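PDB 3OT1: 4-methyl-5(B-hydroxyethyl)-thiazole monophosphate biosynthesis enzyme from Vibrio cholerae O1 biovar El Tor, which is of unproven function, but belongs to the DJ-1/PfpI family and may act in thiazole monophosphate biosynthesis. Local coordinates for residues V39-V44 against V56-E61. Numbering follows the deposited sequence.
Sequences VTMAAV and VWLTAE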
ATOM      1  N   VAL A  39     -12.845   5.527  -8.844  1.00  7.83           N
ATOM      2  CA  VAL A  39     -12.771   5.420  -7.384  1.00  7.48           C
ATOM      3  C   VAL A  39     -12.841   6.787  -6.765  1.00  7.83           C
ATOM      4  O   VAL A  39     -12.064   7.678  -7.097  1.00  9.62           O
ATOM      5  CB  VAL A  39     -11.468   4.718  -6.947  1.00  7.42           C
ATOM      6  CG1 VAL A  39     -11.434   4.578  -5.427  1.00  9.57           C
ATOM      7  CG2 VAL A  39     -11.301   3.354  -7.660  1.00  8.37           C
ATOM      8  N   THR A  40     -13.786   6.964  -5.851  1.00  6.68           N
ATOM      9  CA  THR A  40     -13.977   8.192  -5.114  1.00  7.57           C
ATOM     10  C   THR A  40     -13.574   7.981  -3.659  1.00  6.56           C
ATOM     11  O   THR A  40     -14.172   7.166  -2.957  1.00  7.28           O
ATOM     12  CB  THR A  40     -15.451   8.587  -5.134  1.00  7.58           C
ATOM     13  OG1 THR A  40     -15.842   8.781  -6.489  1.00  9.56           O
ATOM     14  CG2 THR A  40     -15.711   9.852  -4.339  1.00 10.18           C
HETATM   15  N   MSE A  41     -12.626   8.789  -3.194  1.00  6.64           N
HETATM   16  CA  MSE A  41     -12.230   8.797  -1.795  0.70  7.43           C
HETATM   17  C   MSE A  41     -13.063   9.921  -1.191  1.00  7.11           C
HETATM   18  O   MSE A  41     -13.109  11.030  -1.735  1.00  7.70           O
HETATM   19  CB  MSE A  41     -10.747   9.108  -1.658  0.70  8.29           C
HETATM   20  CG  MSE A  41      -9.844   8.091  -2.345  0.70  9.95           C
HETATM   21 SE   MSE A  41      -7.960   8.526  -2.187  0.70 12.71          SE
HETATM   22  CE  MSE A  41      -7.875   8.363  -0.294  0.70  7.89           C
ATOM     23  N   ALA A  42     -13.733   9.630  -0.082  1.00  6.41           N
ATOM     24  CA  ALA A  42     -14.632  10.572   0.564  1.00  7.19           C
ATOM     25  C   ALA A  42     -14.333  10.628   2.048  1.00  6.77           C
ATOM     26  O   ALA A  42     -14.227   9.604   2.689  1.00  7.31           O
ATOM     27  CB  ALA A  42     -16.092  10.170   0.316  1.00  8.13           C
ATOM     28  N   ALA A  43     -14.157  11.830   2.576  1.00  6.65           N
ATOM     29  CA  ALA A  43     -13.722  12.010   3.959  1.00  7.48           C
ATOM     30  C   ALA A  43     -14.864  12.066   4.950  1.00  7.86           C
ATOM     31  O   ALA A  43     -15.806  12.831   4.765  1.00  9.84           O
ATOM     32  CB  ALA A  43     -12.909  13.285   4.078  1.00  8.85           C
ATOM     33  N   VAL A  44     -14.708  11.340   6.049  1.00  7.88           N
ATOM     34  CA  VAL A  44     -15.492  11.535   7.248  1.00  9.30           C
ATOM     35  C   VAL A  44     -15.093  12.849   7.906  1.00 10.23           C
ATOM     36  O   VAL A  44     -13.903  13.129   8.105  1.00 10.02           O
ATOM     37  CB  VAL A  44     -15.237  10.403   8.237  1.00  9.60           C
ATOM     38  CG1 VAL A  44     -15.939  10.665   9.588  1.00 11.46           C
ATOM     39  CG2 VAL A  44     -15.693   9.089   7.656  1.00 12.04           C
ATOM     40  N   VAL A  56       0.363   9.723   7.160  1.00  5.89           N
ATOM     41  CA  VAL A  56       0.264  10.035   5.744  1.00  5.87           C
ATOM     42  C   VAL A  56      -1.063  10.748   5.485  1.00  5.56           C
ATOM     43  O   VAL A  56      -2.131  10.227   5.843  1.00  5.96           O
ATOM     44  CB  VAL A  56       0.389   8.754   4.886  1.00  5.71           C
ATOM     45  CG1 VAL A  56       0.135   9.062   3.408  1.00  7.21           C
ATOM     46  CG2 VAL A  56       1.763   8.131   5.079  1.00  7.20           C
ATOM     47  N   TRP A  57      -1.011  11.913   4.842  1.00  5.71           N
ATOM     48  CA  TRP A  57      -2.227  12.656   4.519  1.00  5.83           C
ATOM     49  C   TRP A  57      -2.963  12.009   3.366  1.00  6.19           C
ATOM     50  O   TRP A  57      -2.377  11.748   2.325  1.00  6.91           O
ATOM     51  CB  TRP A  57      -1.892  14.121   4.215  1.00  6.87           C
ATOM     52  CG  TRP A  57      -1.503  14.857   5.454  1.00  7.41           C
ATOM     53  CD1 TRP A  57      -0.246  15.064   5.942  1.00  9.10           C
ATOM     54  CD2 TRP A  57      -2.399  15.411   6.419  1.00  8.11           C
ATOM     55  NE1 TRP A  57      -0.310  15.739   7.135  1.00 10.44           N
ATOM     56  CE2 TRP A  57      -1.625  15.953   7.457  1.00  9.92           C
ATOM     57  CE3 TRP A  57      -3.789  15.497   6.509  1.00  8.69           C
ATOM     58  CZ2 TRP A  57      -2.205  16.618   8.562  1.00  9.91           C
ATOM     59  CZ3 TRP A  57      -4.363  16.132   7.606  1.00  9.21           C
ATOM     60  CH2 TRP A  57      -3.574  16.681   8.622  1.00 11.23           C
ATOM     61  N   LEU A  58      -4.257  11.767   3.581  1.00  6.55           N
ATOM     62  CA  LEU A  58      -5.174  11.215   2.592  1.00  6.62           C
ATOM     63  C   LEU A  58      -6.086  12.348   2.141  1.00  6.66           C
ATOM     64  O   LEU A  58      -6.816  12.914   2.924  1.00  7.85           O
ATOM     65  CB  LEU A  58      -5.968  10.057   3.198  1.00  6.92           C
ATOM     66  CG  LEU A  58      -5.146   8.860   3.652  1.00  7.03           C
ATOM     67  CD1 LEU A  58      -5.962   7.949   4.532  1.00  8.81           C
ATOM     68  CD2 LEU A  58      -4.522   8.095   2.495  1.00  9.08           C
ATOM     69  N   THR A  59      -6.020  12.676   0.858  1.00  6.42           N
ATOM     70  CA  THR A  59      -6.757  13.782   0.289  1.00  6.59           C
ATOM     71  C   THR A  59      -7.974  13.262  -0.483  1.00  6.60           C
ATOM     72  O   THR A  59      -7.845  12.687  -1.569  1.00  8.34           O
ATOM     73  CB  THR A  59      -5.830  14.587  -0.618  1.00  7.66           C
ATOM     74  OG1 THR A  59      -4.800  15.173   0.187  1.00  8.71           O
ATOM     75  CG2 THR A  59      -6.582  15.671  -1.328  1.00  9.55           C
ATOM     76  N   ALA A  60      -9.144  13.438   0.113  1.00  6.41           N
ATOM     77  CA  ALA A  60     -10.380  13.006  -0.502  1.00  7.16           C
ATOM     78  C   ALA A  60     -10.887  14.056  -1.478  1.00  8.28           C
ATOM     79  O   ALA A  60     -10.463  15.204  -1.452  1.00  9.75           O
ATOM     80  CB  ALA A  60     -11.428  12.757   0.575  1.00  7.63           C
ATOM     81  N   GLU A  61     -11.798  13.631  -2.345  1.00  9.78           N
ATOM     82  CA  GLU A  61     -12.349  14.554  -3.342  1.00 12.12           C
ATOM     83  C   GLU A  61     -13.708  15.087  -2.950  1.00 12.39           C
ATOM     84  O   GLU A  61     -14.219  16.003  -3.587  1.00 14.24           O
ATOM     85  CB  GLU A  61     -12.395  13.897  -4.721  1.00 13.71           C
ATOM     86  CG  GLU A  61     -13.413  12.816  -4.883  1.00 16.58           C
ATOM     87  CD  GLU A  61     -13.458  12.300  -6.310  1.00 20.83           C
ATOM     88  OE1 GLU A  61     -14.389  12.675  -7.071  1.00 25.65           O
ATOM     89  OE2 GLU A  61     -12.544  11.534  -6.674  1.00 24.01           O
TER
HETATM   90  O   HOH W   1     -13.162   9.777  -8.550  1.00 57.53           O
HETATM   91  O   HOH W   2     -10.927  10.440  -4.881  1.00 20.96           O
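M41, E61 and A60 carry this contact, made where the chain returns from a two-stranded antiparallel hairpin (49-51 with 57-59) to the edge of the central, mainly parallel sheet of the DJ-1 fold. The touching parts, 39-43 and 58-61, run 107° apart, and the two segments come closest where the CA atoms of M41 and A60 are 4.8 Å apart. There the backbone N of E61 donates to the carbonyl O of M41 (3.0 Å). Just beyond, A43 and Q62 share a further backbone bond, so the E61 bond leads into the parallel pairing of the short strand 62-63 with 38-43.

A60 suits the crossing because its lone methyl lets the chains approach: CB sits 3.3 Å from O of M41 and meets CB of A43 at 3.8 Å. M41, present as selenomethionine, is long and flexible enough to reach along the incoming segment. In the conformer described, one of two modelled, its chain bends at the last torsion (chi3 64°) and CE comes to 4.3 Å from CB of L58, while T25 and V29 of helix 22-34 border the same side chain. Small or apolar groups therefore fill the buried part of the junction.

At its exposed end a carboxylate is appropriate. The E61 side chain, extended beyond CG, crosses that of T40 at about a right angle, and its CG touches the T40 methyl CG2 at 3.8 Å. Two waters then link E61 OE2 to the edge of strand 38-43. One donates to both OE2 and the carbonyl O of V39; the other donates to OE2 at 2.7 Å and accepts the backbone N-H of M41, its oxygen 2.9 Å from that N.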